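Local coordinates for protein EDTA monooxygenase (EDTA-degrading bacterium BNC1, PDB 5DQP) that probably acts as a flavin-dependent monooxygenase of the bacterial luciferase-like family, using reduced FMN and molecular oxygen in the breakdown of EDTA, at residues D51-A56 and V77-I82; L303-E308 and K319-P324; Q314-K319 and D339-E344. All coordinates share one frame; numbering follows the deposited sequence.

Contact 1: residues D51-A56 and V77-I82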
ATOM      1  N   ASP A  51       7.023  15.610 -12.471  1.00 17.76           N
ATOM      2  CA  ASP A  51       6.355  15.998 -11.235  1.00 19.59           C
ATOM      3  C   ASP A  51       5.897  14.784 -10.433  1.00 19.71           C
ATOM      4  O   ASP A  51       6.011  14.781  -9.203  1.00 18.50           O
ATOM      5  CB  ASP A  51       5.189  16.930 -11.531  1.00 18.93           C
ATOM      6  CG  ASP A  51       5.657  18.240 -12.110  1.00 20.11           C
ATOM      7  OD1 ASP A  51       6.320  19.003 -11.369  1.00 19.87           O
ATOM      8  OD2 ASP A  51       5.398  18.488 -13.306  1.00 19.03           O
ATOM      9  N   ALA A  52       5.391  13.742 -11.095  1.00 16.72           N
ATOM     10  CA  ALA A  52       4.958  12.551 -10.366  1.00 16.74           C
ATOM     11  C   ALA A  52       4.927  11.353 -11.307  1.00 18.78           C
ATOM     12  O   ALA A  52       4.755  11.512 -12.519  1.00 21.07           O
ATOM     13  CB  ALA A  52       3.568  12.752  -9.737  1.00 16.77           C
ATOM     14  N   PHE A  53       5.100  10.152 -10.741  1.00 14.78           N
ATOM     15  CA  PHE A  53       4.741   8.967 -11.495  1.00 16.30           C
ATOM     16  C   PHE A  53       3.262   8.672 -11.256  1.00 18.44           C
ATOM     17  O   PHE A  53       2.623   9.218 -10.353  1.00 16.02           O
ATOM     18  CB  PHE A  53       5.631   7.755 -11.138  1.00 19.28           C
ATOM     19  CG  PHE A  53       5.550   7.317  -9.674  1.00 17.83           C
ATOM     20  CD1 PHE A  53       4.545   6.474  -9.244  1.00 16.18           C
ATOM     21  CD2 PHE A  53       6.496   7.748  -8.750  1.00 13.42           C
ATOM     22  CE1 PHE A  53       4.453   6.089  -7.915  1.00 15.06           C
ATOM     23  CE2 PHE A  53       6.433   7.358  -7.423  1.00 17.92           C
ATOM     24  CZ  PHE A  53       5.407   6.529  -6.998  1.00 20.54           C
ATOM     25  N   PHE A  54       2.709   7.817 -12.101  1.00 16.46           N
ATOM     26  CA  PHE A  54       1.324   7.413 -11.981  1.00 19.25           C
ATOM     27  C   PHE A  54       1.212   5.902 -12.126  1.00 15.96           C
ATOM     28  O   PHE A  54       1.847   5.299 -13.000  1.00 19.74           O
ATOM     29  CB  PHE A  54       0.473   8.120 -13.050  1.00 22.89           C
ATOM     30  CG  PHE A  54      -0.906   7.542 -13.218  1.00 22.70           C
ATOM     31  CD1 PHE A  54      -1.825   7.620 -12.190  1.00 21.18           C
ATOM     32  CD2 PHE A  54      -1.289   6.958 -14.413  1.00 25.96           C
ATOM     33  CE1 PHE A  54      -3.093   7.117 -12.332  1.00 23.48           C
ATOM     34  CE2 PHE A  54      -2.587   6.450 -14.580  1.00 26.64           C
ATOM     35  CZ  PHE A  54      -3.480   6.529 -13.539  1.00 26.31           C
ATOM     36  N   LEU A  55       0.383   5.305 -11.284  1.00 14.63           N
ATOM     37  CA  LEU A  55       0.082   3.885 -11.327  1.00 20.58           C
ATOM     38  C   LEU A  55      -1.412   3.713 -11.545  1.00 17.86           C
ATOM     39  O   LEU A  55      -2.218   4.120 -10.704  1.00 19.23           O
ATOM     40  CB  LEU A  55       0.529   3.193 -10.034  1.00 17.60           C
ATOM     41  CG  LEU A  55       2.043   3.121  -9.829  1.00 16.46           C
ATOM     42  CD1 LEU A  55       2.367   2.608  -8.413  1.00 15.25           C
ATOM     43  CD2 LEU A  55       2.686   2.233 -10.873  1.00 21.35           C
ATOM     44  N   ALA A  56      -1.778   3.150 -12.687  1.00 21.46           N
ATOM     45  CA  ALA A  56      -3.141   2.693 -12.908  1.00 18.42           C
ATOM     46  C   ALA A  56      -3.354   1.406 -12.119  1.00 21.42           C
ATOM     47  O   ALA A  56      -2.398   0.749 -11.702  1.00 19.09           O
ATOM     48  CB  ALA A  56      -3.395   2.458 -14.395  1.00 14.60           C
ATOM     49  N   VAL A  77       0.837   0.028  -2.088  1.00 21.95           N
ATOM     50  CA  VAL A  77       2.042  -0.669  -1.606  1.00 18.06           C
ATOM     51  C   VAL A  77       3.258  -0.321  -2.464  1.00 19.26           C
ATOM     52  O   VAL A  77       4.320   0.060  -1.947  1.00 16.62           O
ATOM     53  CB  VAL A  77       1.780  -2.188  -1.584  1.00 23.18           C
ATOM     54  CG1 VAL A  77       3.060  -3.007  -1.459  1.00 17.44           C
ATOM     55  CG2 VAL A  77       0.778  -2.530  -0.494  1.00 16.75           C
ATOM     56  N   LEU A  78       3.122  -0.440  -3.793  1.00 17.66           N
ATOM     57  CA  LEU A  78       4.228  -0.083  -4.686  1.00 15.75           C
ATOM     58  C   LEU A  78       4.659   1.373  -4.483  1.00 17.29           C
ATOM     59  O   LEU A  78       5.854   1.664  -4.366  1.00 17.13           O
ATOM     60  CB  LEU A  78       3.834  -0.358  -6.154  1.00 12.49           C
ATOM     61  CG  LEU A  78       4.886  -0.304  -7.256  1.00 21.01           C
ATOM     62  CD1 LEU A  78       6.169  -1.019  -6.839  1.00 13.95           C
ATOM     63  CD2 LEU A  78       4.331  -0.865  -8.592  1.00 18.74           C
ATOM     64  N   ALA A  79       3.708   2.312  -4.432  1.00 17.88           N
ATOM     65  CA  ALA A  79       4.104   3.709  -4.261  1.00 19.05           C
ATOM     66  C   ALA A  79       4.804   3.952  -2.915  1.00 20.11           C
ATOM     67  O   ALA A  79       5.690   4.813  -2.815  1.00 19.34           O
ATOM     68  CB  ALA A  79       2.884   4.611  -4.401  1.00 18.46           C
ATOM     69  N   ALA A  80       4.421   3.213  -1.873  1.00 16.05           N
ATOM     70  CA  ALA A  80       5.121   3.326  -0.591  1.00 19.48           C
ATOM     71  C   ALA A  80       6.564   2.842  -0.689  1.00 17.14           C
ATOM     72  O   ALA A  80       7.466   3.449  -0.104  1.00 16.86           O
ATOM     73  CB  ALA A  80       4.372   2.535   0.489  1.00 16.98           C
ATOM     74  N   ALA A  81       6.800   1.728  -1.390  1.00 19.93           N
ATOM     75  CA  ALA A  81       8.163   1.195  -1.492  1.00 17.98           C
ATOM     76  C   ALA A  81       9.025   2.080  -2.376  1.00 20.01           C
ATOM     77  O   ALA A  81      10.162   2.412  -2.019  1.00 20.89           O
ATOM     78  CB  ALA A  81       8.141  -0.235  -2.039  1.00 17.42           C
ATOM     79  N   ILE A  82       8.489   2.500  -3.518  1.00 15.96           N
ATOM     80  CA  ILE A  82       9.213   3.428  -4.386  1.00 17.14           C
ATOM     81  C   ILE A  82       9.637   4.679  -3.620  1.00 23.18           C
ATOM     82  O   ILE A  82      10.814   5.059  -3.622  1.00 21.60           O
ATOM     83  CB  ILE A  82       8.360   3.821  -5.606  1.00 18.51           C
ATOM     84  CG1 ILE A  82       8.071   2.602  -6.494  1.00 19.14           C
ATOM     85  CG2 ILE A  82       9.098   4.927  -6.391  1.00 14.69           C
ATOM     86  CD1 ILE A  82       7.165   2.943  -7.762  1.00 14.95           C
TER

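Contact 2: residues L303-E308 and K319-P324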
ATOM      1  N   LEU A 303     -15.036   5.291 -40.828  1.00 27.56           N
ATOM      2  CA  LEU A 303     -15.274   6.705 -41.039  1.00 22.40           C
ATOM      3  C   LEU A 303     -15.985   6.967 -42.350  1.00 28.69           C
ATOM      4  O   LEU A 303     -16.239   8.130 -42.671  1.00 30.45           O
ATOM      5  CB  LEU A 303     -13.949   7.477 -41.009  1.00 29.04           C
ATOM      6  CG  LEU A 303     -13.082   7.369 -39.746  1.00 31.41           C
ATOM      7  CD1 LEU A 303     -11.681   7.850 -40.042  1.00 23.44           C
ATOM      8  CD2 LEU A 303     -13.674   8.137 -38.578  1.00 23.40           C
ATOM      9  N   GLY A 304     -16.296   5.917 -43.111  1.00 25.78           N
ATOM     10  CA  GLY A 304     -16.994   6.074 -44.379  1.00 28.44           C
ATOM     11  C   GLY A 304     -16.181   6.778 -45.444  1.00 32.69           C
ATOM     12  O   GLY A 304     -16.739   7.529 -46.247  1.00 32.84           O
ATOM     13  N   ILE A 305     -14.870   6.580 -45.454  1.00 28.68           N
ATOM     14  CA  ILE A 305     -14.004   7.133 -46.488  1.00 31.27           C
ATOM     15  C   ILE A 305     -13.905   6.132 -47.635  1.00 35.59           C
ATOM     16  O   ILE A 305     -13.469   4.989 -47.440  1.00 34.51           O
ATOM     17  CB  ILE A 305     -12.614   7.458 -45.921  1.00 32.14           C
ATOM     18  CG1 ILE A 305     -12.693   8.656 -44.956  1.00 27.63           C
ATOM     19  CG2 ILE A 305     -11.631   7.702 -47.072  1.00 29.95           C
ATOM     20  CD1 ILE A 305     -11.474   8.830 -44.072  1.00 29.61           C
ATOM     21  N   ASP A 306     -14.287   6.563 -48.839  1.00 36.08           N
ATOM     22  CA  ASP A 306     -14.313   5.684 -50.016  1.00 39.60           C
ATOM     23  C   ASP A 306     -12.913   5.579 -50.623  1.00 36.09           C
ATOM     24  O   ASP A 306     -12.481   6.452 -51.376  1.00 34.39           O
ATOM     25  CB  ASP A 306     -15.325   6.207 -51.036  1.00 40.26           C
ATOM     26  CG  ASP A 306     -15.357   5.375 -52.313  1.00 52.75           C
ATOM     27  OD1 ASP A 306     -14.741   4.287 -52.341  1.00 51.24           O
ATOM     28  OD2 ASP A 306     -16.004   5.804 -53.291  1.00 53.20           O
ATOM     29  N   LEU A 307     -12.208   4.499 -50.334  1.00 40.44           N
ATOM     30  CA  LEU A 307     -10.823   4.405 -50.808  1.00 41.34           C
ATOM     31  C   LEU A 307     -10.698   4.150 -52.290  1.00 49.47           C
ATOM     32  O   LEU A 307      -9.568   3.875 -52.730  1.00 43.49           O
ATOM     33  CB  LEU A 307     -10.062   3.311 -50.062  1.00 38.84           C
ATOM     34  CG  LEU A 307      -9.752   3.565 -48.590  1.00 32.43           C
ATOM     35  CD1 LEU A 307      -9.028   2.371 -48.038  1.00 29.99           C
ATOM     36  CD2 LEU A 307      -8.943   4.848 -48.399  1.00 30.22           C
ATOM     37  N   GLU A 308     -11.766   4.165 -53.053  1.00 50.16           N
ATOM     38  CA  GLU A 308     -11.639   4.199 -54.496  1.00 52.16           C
ATOM     39  C   GLU A 308     -11.523   5.595 -55.066  1.00 47.57           C
ATOM     40  O   GLU A 308     -10.963   5.764 -56.106  1.00 49.73           O
ATOM     41  CB  GLU A 308     -12.769   3.457 -55.164  1.00 57.99           C
ATOM     42  CG  GLU A 308     -12.450   2.007 -55.378  1.00 71.11           C
ATOM     43  CD  GLU A 308     -12.202   1.273 -54.091  1.00 84.08           C
ATOM     44  OE1 GLU A 308     -11.114   1.420 -53.486  1.00 83.50           O
ATOM     45  OE2 GLU A 308     -13.106   0.553 -53.673  1.00106.01           O
ATOM     46  N   LYS A 319     -15.745  16.719 -46.653  1.00 34.09           N
ATOM     47  CA  LYS A 319     -16.612  15.977 -47.567  1.00 40.09           C
ATOM     48  C   LYS A 319     -16.193  14.520 -47.740  1.00 37.09           C
ATOM     49  O   LYS A 319     -16.963  13.734 -48.292  1.00 38.63           O
ATOM     50  CB  LYS A 319     -16.631  16.658 -48.945  1.00 42.00           C
ATOM     51  CG  LYS A 319     -17.020  18.137 -48.907  1.00 58.21           C
ATOM     52  CD  LYS A 319     -16.876  18.798 -50.280  1.00 81.95           C
ATOM     53  CE  LYS A 319     -17.309  20.264 -50.247  1.00 62.34           C
ATOM     54  NZ  LYS A 319     -17.402  20.855 -51.619  1.00 77.98           N
ATOM     55  N   ASP A 320     -14.980  14.142 -47.338  1.00 35.25           N
ATOM     56  CA  ASP A 320     -14.548  12.767 -47.545  1.00 32.91           C
ATOM     57  C   ASP A 320     -15.170  11.805 -46.545  1.00 32.14           C
ATOM     58  O   ASP A 320     -15.239  10.607 -46.822  1.00 31.37           O
ATOM     59  CB  ASP A 320     -13.028  12.638 -47.432  1.00 36.89           C
ATOM     60  CG  ASP A 320     -12.275  13.445 -48.476  1.00 36.08           C
ATOM     61  OD1 ASP A 320     -12.756  13.589 -49.619  1.00 34.92           O
ATOM     62  OD2 ASP A 320     -11.170  13.921 -48.137  1.00 32.49           O
ATOM     63  N   PHE A 321     -15.609  12.298 -45.389  1.00 30.12           N
ATOM     64  CA  PHE A 321     -16.096  11.442 -44.313  1.00 33.69           C
ATOM     65  C   PHE A 321     -17.590  11.190 -44.446  1.00 34.08           C
ATOM     66  O   PHE A 321     -18.359  12.107 -44.745  1.00 34.27           O
ATOM     67  CB  PHE A 321     -15.824  12.082 -42.958  1.00 27.88           C
ATOM     68  CG  PHE A 321     -14.370  12.321 -42.676  1.00 35.71           C
ATOM     69  CD1 PHE A 321     -13.571  11.298 -42.199  1.00 28.73           C
ATOM     70  CD2 PHE A 321     -13.807  13.573 -42.877  1.00 29.47           C
ATOM     71  CE1 PHE A 321     -12.229  11.509 -41.933  1.00 30.66           C
ATOM     72  CE2 PHE A 321     -12.461  13.793 -42.607  1.00 31.62           C
ATOM     73  CZ  PHE A 321     -11.677  12.755 -42.126  1.00 27.85           C
ATOM     74  N   ASN A 322     -18.005   9.941 -44.202  1.00 31.95           N
ATOM     75  CA  ASN A 322     -19.429   9.592 -44.144  1.00 33.02           C
ATOM     76  C   ASN A 322     -19.614   8.730 -42.894  1.00 33.79           C
ATOM     77  O   ASN A 322     -19.587   7.498 -42.950  1.00 28.28           O
ATOM     78  CB  ASN A 322     -19.882   8.884 -45.431  1.00 34.20           C
ATOM     79  CG  ASN A 322     -19.583   9.698 -46.678  1.00 38.01           C
ATOM     80  OD1 ASN A 322     -20.349  10.590 -47.053  1.00 47.99           O
ATOM     81  ND2 ASN A 322     -18.456   9.404 -47.320  1.00 39.11           N
ATOM     82  N   LEU A 323     -19.761   9.387 -41.750  1.00 32.41           N
ATOM     83  CA  LEU A 323     -19.788   8.651 -40.497  1.00 33.81           C
ATOM     84  C   LEU A 323     -21.071   7.835 -40.413  1.00 36.53           C
ATOM     85  O   LEU A 323     -22.165   8.386 -40.582  1.00 36.20           O
ATOM     86  CB  LEU A 323     -19.680   9.588 -39.296  1.00 28.60           C
ATOM     87  CG  LEU A 323     -18.365  10.350 -39.111  1.00 30.01           C
ATOM     88  CD1 LEU A 323     -18.347  11.046 -37.751  1.00 25.62           C
ATOM     89  CD2 LEU A 323     -17.150   9.440 -39.282  1.00 25.51           C
ATOM     90  N   PRO A 324     -20.986   6.538 -40.148  1.00 36.08           N
ATOM     91  CA  PRO A 324     -22.210   5.742 -40.006  1.00 41.39           C
ATOM     92  C   PRO A 324     -23.088   6.279 -38.881  1.00 46.80           C
ATOM     93  O   PRO A 324     -22.600   6.686 -37.824  1.00 45.60           O
ATOM     94  CB  PRO A 324     -21.685   4.332 -39.705  1.00 44.67           C
ATOM     95  CG  PRO A 324     -20.274   4.527 -39.221  1.00 38.66           C
ATOM     96  CD  PRO A 324     -19.759   5.749 -39.934  1.00 35.88           C
TER
HETATM   97  O   HOH W   1     -15.251   9.287 -49.258  1.00 32.41           O

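Contact 3: residues Q314-K319 and D339-E344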
ATOM      1  N   GLN A 314      -3.657  11.261 -49.226  1.00 25.13           N
ATOM      2  CA  GLN A 314      -4.088  12.613 -49.486  1.00 29.00           C
ATOM      3  C   GLN A 314      -4.688  13.260 -48.238  1.00 24.27           C
ATOM      4  O   GLN A 314      -5.291  12.602 -47.383  1.00 21.14           O
ATOM      5  CB  GLN A 314      -5.074  12.627 -50.650  1.00 26.38           C
ATOM      6  CG  GLN A 314      -6.477  12.325 -50.340  1.00 26.64           C
ATOM      7  CD  GLN A 314      -7.301  12.314 -51.646  1.00 46.97           C
ATOM      8  OE1 GLN A 314      -7.110  11.440 -52.510  1.00 28.43           O
ATOM      9  NE2 GLN A 314      -8.181  13.306 -51.807  1.00 31.18           N
ATOM     10  N   VAL A 315      -4.505  14.573 -48.136  1.00 26.06           N
ATOM     11  CA  VAL A 315      -5.089  15.315 -47.032  1.00 22.25           C
ATOM     12  C   VAL A 315      -6.596  15.146 -47.070  1.00 28.03           C
ATOM     13  O   VAL A 315      -7.249  15.485 -48.068  1.00 24.69           O
ATOM     14  CB  VAL A 315      -4.715  16.794 -47.097  1.00 23.53           C
ATOM     15  CG1 VAL A 315      -5.559  17.567 -46.054  1.00 27.05           C
ATOM     16  CG2 VAL A 315      -3.241  16.968 -46.856  1.00 22.80           C
ATOM     17  N   LEU A 316      -7.153  14.653 -45.968  1.00 25.33           N
ATOM     18  CA  LEU A 316      -8.588  14.432 -45.859  1.00 27.10           C
ATOM     19  C   LEU A 316      -9.347  15.750 -45.761  1.00 28.27           C
ATOM     20  O   LEU A 316      -8.878  16.727 -45.166  1.00 24.52           O
ATOM     21  CB  LEU A 316      -8.883  13.582 -44.632  1.00 22.97           C
ATOM     22  CG  LEU A 316      -8.403  12.146 -44.729  1.00 24.80           C
ATOM     23  CD1 LEU A 316      -8.297  11.512 -43.327  1.00 24.48           C
ATOM     24  CD2 LEU A 316      -9.372  11.369 -45.594  1.00 28.39           C
ATOM     25  N   GLN A 317     -10.540  15.755 -46.339  1.00 23.48           N
ATOM     26  CA  GLN A 317     -11.441  16.892 -46.299  1.00 32.57           C
ATOM     27  C   GLN A 317     -12.743  16.476 -45.643  1.00 30.60           C
ATOM     28  O   GLN A 317     -13.108  15.294 -45.623  1.00 30.46           O
ATOM     29  CB  GLN A 317     -11.737  17.446 -47.703  1.00 34.77           C
ATOM     30  CG  GLN A 317     -10.508  17.959 -48.452  1.00 38.12           C
ATOM     31  CD  GLN A 317     -10.900  18.863 -49.594  1.00 60.90           C
ATOM     32  OE1 GLN A 317     -11.157  18.393 -50.699  1.00 50.29           O
ATOM     33  NE2 GLN A 317     -10.973  20.169 -49.329  1.00 66.75           N
ATOM     34  N   GLU A 318     -13.450  17.481 -45.132  1.00 28.21           N
ATOM     35  CA  GLU A 318     -14.744  17.258 -44.496  1.00 37.33           C
ATOM     36  C   GLU A 318     -15.651  16.392 -45.364  1.00 36.49           C
ATOM     37  O   GLU A 318     -16.256  15.426 -44.884  1.00 38.19           O
ATOM     38  CB  GLU A 318     -15.409  18.606 -44.200  1.00 43.73           C
ATOM     39  CG  GLU A 318     -16.927  18.539 -44.187  1.00 56.41           C
ATOM     40  CD  GLU A 318     -17.467  17.648 -43.073  1.00 75.76           C
ATOM     41  OE1 GLU A 318     -16.951  17.745 -41.928  1.00 58.53           O
ATOM     42  OE2 GLU A 318     -18.403  16.852 -43.345  1.00 69.89           O
ATOM     43  N   LYS A 319     -15.745  16.719 -46.653  1.00 34.09           N
ATOM     44  CA  LYS A 319     -16.612  15.977 -47.567  1.00 40.09           C
ATOM     45  C   LYS A 319     -16.193  14.520 -47.740  1.00 37.09           C
ATOM     46  O   LYS A 319     -16.963  13.734 -48.292  1.00 38.63           O
ATOM     47  CB  LYS A 319     -16.631  16.658 -48.945  1.00 42.00           C
ATOM     48  CG  LYS A 319     -17.020  18.137 -48.907  1.00 58.21           C
ATOM     49  CD  LYS A 319     -16.876  18.798 -50.280  1.00 81.95           C
ATOM     50  CE  LYS A 319     -17.309  20.264 -50.247  1.00 62.34           C
ATOM     51  NZ  LYS A 319     -17.402  20.855 -51.619  1.00 77.98           N
ATOM     52  N   ASP A 339     -12.266  15.422 -36.215  1.00 23.00           N
ATOM     53  CA  ASP A 339     -11.712  16.689 -35.738  1.00 27.36           C
ATOM     54  C   ASP A 339     -10.183  16.669 -35.762  1.00 23.63           C
ATOM     55  O   ASP A 339      -9.547  17.640 -36.185  1.00 26.93           O
ATOM     56  CB  ASP A 339     -12.233  16.969 -34.327  1.00 32.16           C
ATOM     57  CG  ASP A 339     -11.955  18.391 -33.863  1.00 55.32           C
ATOM     58  OD1 ASP A 339     -11.587  19.238 -34.715  1.00 66.24           O
ATOM     59  OD2 ASP A 339     -12.127  18.669 -32.647  1.00 55.63           O
ATOM     60  N   VAL A 340      -9.578  15.567 -35.324  1.00 20.87           N
ATOM     61  CA  VAL A 340      -8.122  15.430 -35.386  1.00 23.19           C
ATOM     62  C   VAL A 340      -7.634  15.539 -36.823  1.00 25.17           C
ATOM     63  O   VAL A 340      -6.689  16.276 -37.120  1.00 19.26           O
ATOM     64  CB  VAL A 340      -7.669  14.106 -34.752  1.00 18.36           C
ATOM     65  CG1 VAL A 340      -6.173  13.908 -35.003  1.00 19.27           C
ATOM     66  CG2 VAL A 340      -7.932  14.121 -33.257  1.00 22.96           C
ATOM     67  N   ALA A 341      -8.266  14.798 -37.738  1.00 20.48           N
ATOM     68  CA  ALA A 341      -7.769  14.788 -39.109  1.00 19.96           C
ATOM     69  C   ALA A 341      -7.853  16.174 -39.737  1.00 23.25           C
ATOM     70  O   ALA A 341      -6.938  16.594 -40.455  1.00 21.62           O
ATOM     71  CB  ALA A 341      -8.544  13.771 -39.951  1.00 19.36           C
ATOM     72  N   LEU A 342      -8.945  16.900 -39.485  1.00 21.28           N
ATOM     73  CA  LEU A 342      -9.090  18.220 -40.086  1.00 26.60           C
ATOM     74  C   LEU A 342      -8.194  19.243 -39.405  1.00 25.86           C
ATOM     75  O   LEU A 342      -7.530  20.035 -40.089  1.00 24.26           O
ATOM     76  CB  LEU A 342     -10.546  18.672 -40.036  1.00 25.21           C
ATOM     77  CG  LEU A 342     -11.472  17.811 -40.891  1.00 29.60           C
ATOM     78  CD1 LEU A 342     -12.886  18.284 -40.695  1.00 35.09           C
ATOM     79  CD2 LEU A 342     -11.075  17.834 -42.386  1.00 24.22           C
ATOM     80  N   ASP A 343      -8.153  19.244 -38.062  1.00 22.27           N
ATOM     81  CA  ASP A 343      -7.343  20.236 -37.357  1.00 24.92           C
ATOM     82  C   ASP A 343      -5.869  20.120 -37.717  1.00 27.07           C
ATOM     83  O   ASP A 343      -5.176  21.138 -37.807  1.00 24.34           O
ATOM     84  CB  ASP A 343      -7.472  20.121 -35.836  1.00 23.44           C
ATOM     85  CG  ASP A 343      -6.628  21.210 -35.104  1.00 29.26           C
ATOM     86  OD1 ASP A 343      -6.813  22.410 -35.421  1.00 25.98           O
ATOM     87  OD2 ASP A 343      -5.765  20.891 -34.244  1.00 30.35           O
ATOM     88  N   GLU A 344      -5.362  18.890 -37.860  1.00 23.78           N
ATOM     89  CA  GLU A 344      -3.944  18.644 -38.098  1.00 26.74           C
ATOM     90  C   GLU A 344      -3.632  18.389 -39.578  1.00 26.70           C
ATOM     91  O   GLU A 344      -2.460  18.199 -39.933  1.00 26.59           O
ATOM     92  CB  GLU A 344      -3.464  17.478 -37.206  1.00 20.30           C
ATOM     93  CG  GLU A 344      -3.513  17.843 -35.715  1.00 24.91           C
ATOM     94  CD  GLU A 344      -3.174  16.704 -34.713  1.00 29.88           C
ATOM     95  OE1 GLU A 344      -3.637  16.805 -33.543  1.00 25.88           O
ATOM     96  OE2 GLU A 344      -2.442  15.737 -35.050  1.00 24.16           O
TER
HETATM   97  O   HOH W   2      -7.331  17.484 -43.195  1.00 28.96           O

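Contact 1: residues D51-A56 and V77-I82
Phe-53 and Leu-55 of strand 52-55 face helix 77-82, which runs back against the strand at 153° with the two short axes 10.0 Å apart. Leu-55 and Ala-79 lie nearest along the backbones, their CA atoms separated by 8.1 Å. The far end of the Phe-53 ring does most of the touching. Ile-82 comes at it from the opposite direction with both branches: CD1 sits over one face, displaced toward the rim, while CG2 reaches Phe-53 CE2 at 3.8 Å. Ala-79 closes in on the ring edge, its CB 4.1 Å from Phe-53 CZ. With CG placed between the backbone N and the carbonyl carbon (chi1 61°), the ring of Phe-53 stretches out to the helix. Leu-55 meets Leu-78 at about a right angle, and its CD1 packs 4.0 Å from Leu-78 CD2. All five residues are buried, and their meeting is purely apolar. Tyr-38 and Ala-42 of helix 35-47 cover Ile-82 further, whereas Leu-78 also packs on Leu-115 of the second subunit. The carbonyl of Leu-55 accepts a hydrogen bond from the Thr-94 hydroxyl. Strand 52-55, helix 75-85 and strand 90-96 form a beta-alpha-beta unit, the repeating element of the TIM barrel on which luciferase-like monooxygenases are built.

Contact 2: residues L303-E308 and K319-P324
Asn-322 grips the turn at Leu-303 and Gly-304 through two hydrogen bonds, one from its backbone and one from its side chain. Its N donates to Leu-303 O at 3.0 Å, in the carbonyl plane. Its ND2 donates to Gly-304 O at 2.8 Å in a nearly straight bond (N-H...O 173°), with the acceptor close to the amide plane of Asn-322. Setting CG beside the backbone N, with chi1 at -55°, brings the side-chain amide to the glycine carbonyl while the main chain serves Leu-303. The carbonyl of Asn-322 adds a CA-H...O contact to Gly-304 CA at 3.3 Å. Here helix 292-303 ends in a Schellman motif: Gly-304 has positive phi, and its missing side chain lets Asn-322 O come this close. Beside the polar pairs, Phe-321 and Ile-305 run side by side, and Ile-305 CD1 approaches Phe-321 CE1 obliquely at 3.5 Å. Leu-303 extends alongside the same ring and brings CB to its edge; its CD2 also meets Leu-323 CD2 at 3.8 Å. One water ties the segments further on, accepting from Asp-306 N and donating to Asp-320 O at 2.8 Å. Just beyond, Asp-306 OD1 accepts from Glu-308 N, 3.1 Å away and above the carboxylate plane, forming an Asx turn. The carboxylate of Asp-320 turns back to its own loop, where OD2 accepts from Gln-317 N. From helix 331-344, Val-338 and Ala-341 cover Phe-321, while Leu-351 and Leu-348 of helix 348-354 back Leu-303 and Ile-305 respectively.

Contact 3: residues Q314-K319 and D339-E344
Leu-316 and Gln-317, in the irregular part of 314-319, pass alongside Ala-341 and Leu-342 of helix 339-344, with CA atoms 6.8 Å apart for both Leu-316 with Ala-341 and Gln-317 with Leu-342. The segment then enters a 3-10 turn at Glu-318. Leu-316 points at the helix and brings CD1 to within 4.1 Å of Ala-341 CB, the small alanine side chain receiving a single methyl branch. Leu-342 reaches the other way. Its CG is anti to the carbonyl carbon (chi1 -65°); with chi2 at 176° CD1 continues the extended chain, and CD2, the side branch, turns to the loop backbone. There CD2 lies 3.6 Å from Glu-318 N and 3.7 Å from Leu-316 O, resting against peptide groups instead of another aliphatic chain. The side chain of Glu-318 passes by, with OE1 4.3 Å from Leu-342 CD1.

A water joins the two backbones, donating to Leu-316 O at 2.6 Å and to Ala-341 O at 2.9 Å. Leu-316 also shares a backbone hydrogen bond with Leu-346, just past the segment, and Glu-344 forms salt bridges with Arg-354 and Arg-368. Across the contact itself, direct contacts are van der Waals in character, and the polar connection is made by water bridging two carbonyls. These two acceptors, which cannot bond to each other, are thereby linked by one water that donates to both, while Leu-342 covers the adjoining loop backbone.

Contacts 2 and 3 adjoin, their centres 11 Å apart, and belong to the same region around the connection between helices 292-303 and 331-344. Their segments alternate along the chain and share Lys-319. Leu-316 of contact 3 joins the apolar cluster of contact 2, with its CD2 3.6 Å from Ile-305 CD1, and Phe-321 CZ lies 3.9 Å from Ala-341 CB. Contact 1 stands apart on the opposite side of the chain's centre, 44 Å from contact 2 and 39 Å from contact 3 between centres. It alone of the three lies near predicted FMN-binding residues, Leu-55 being about 6 Å from Thr-94 and Asp-57 between side chains.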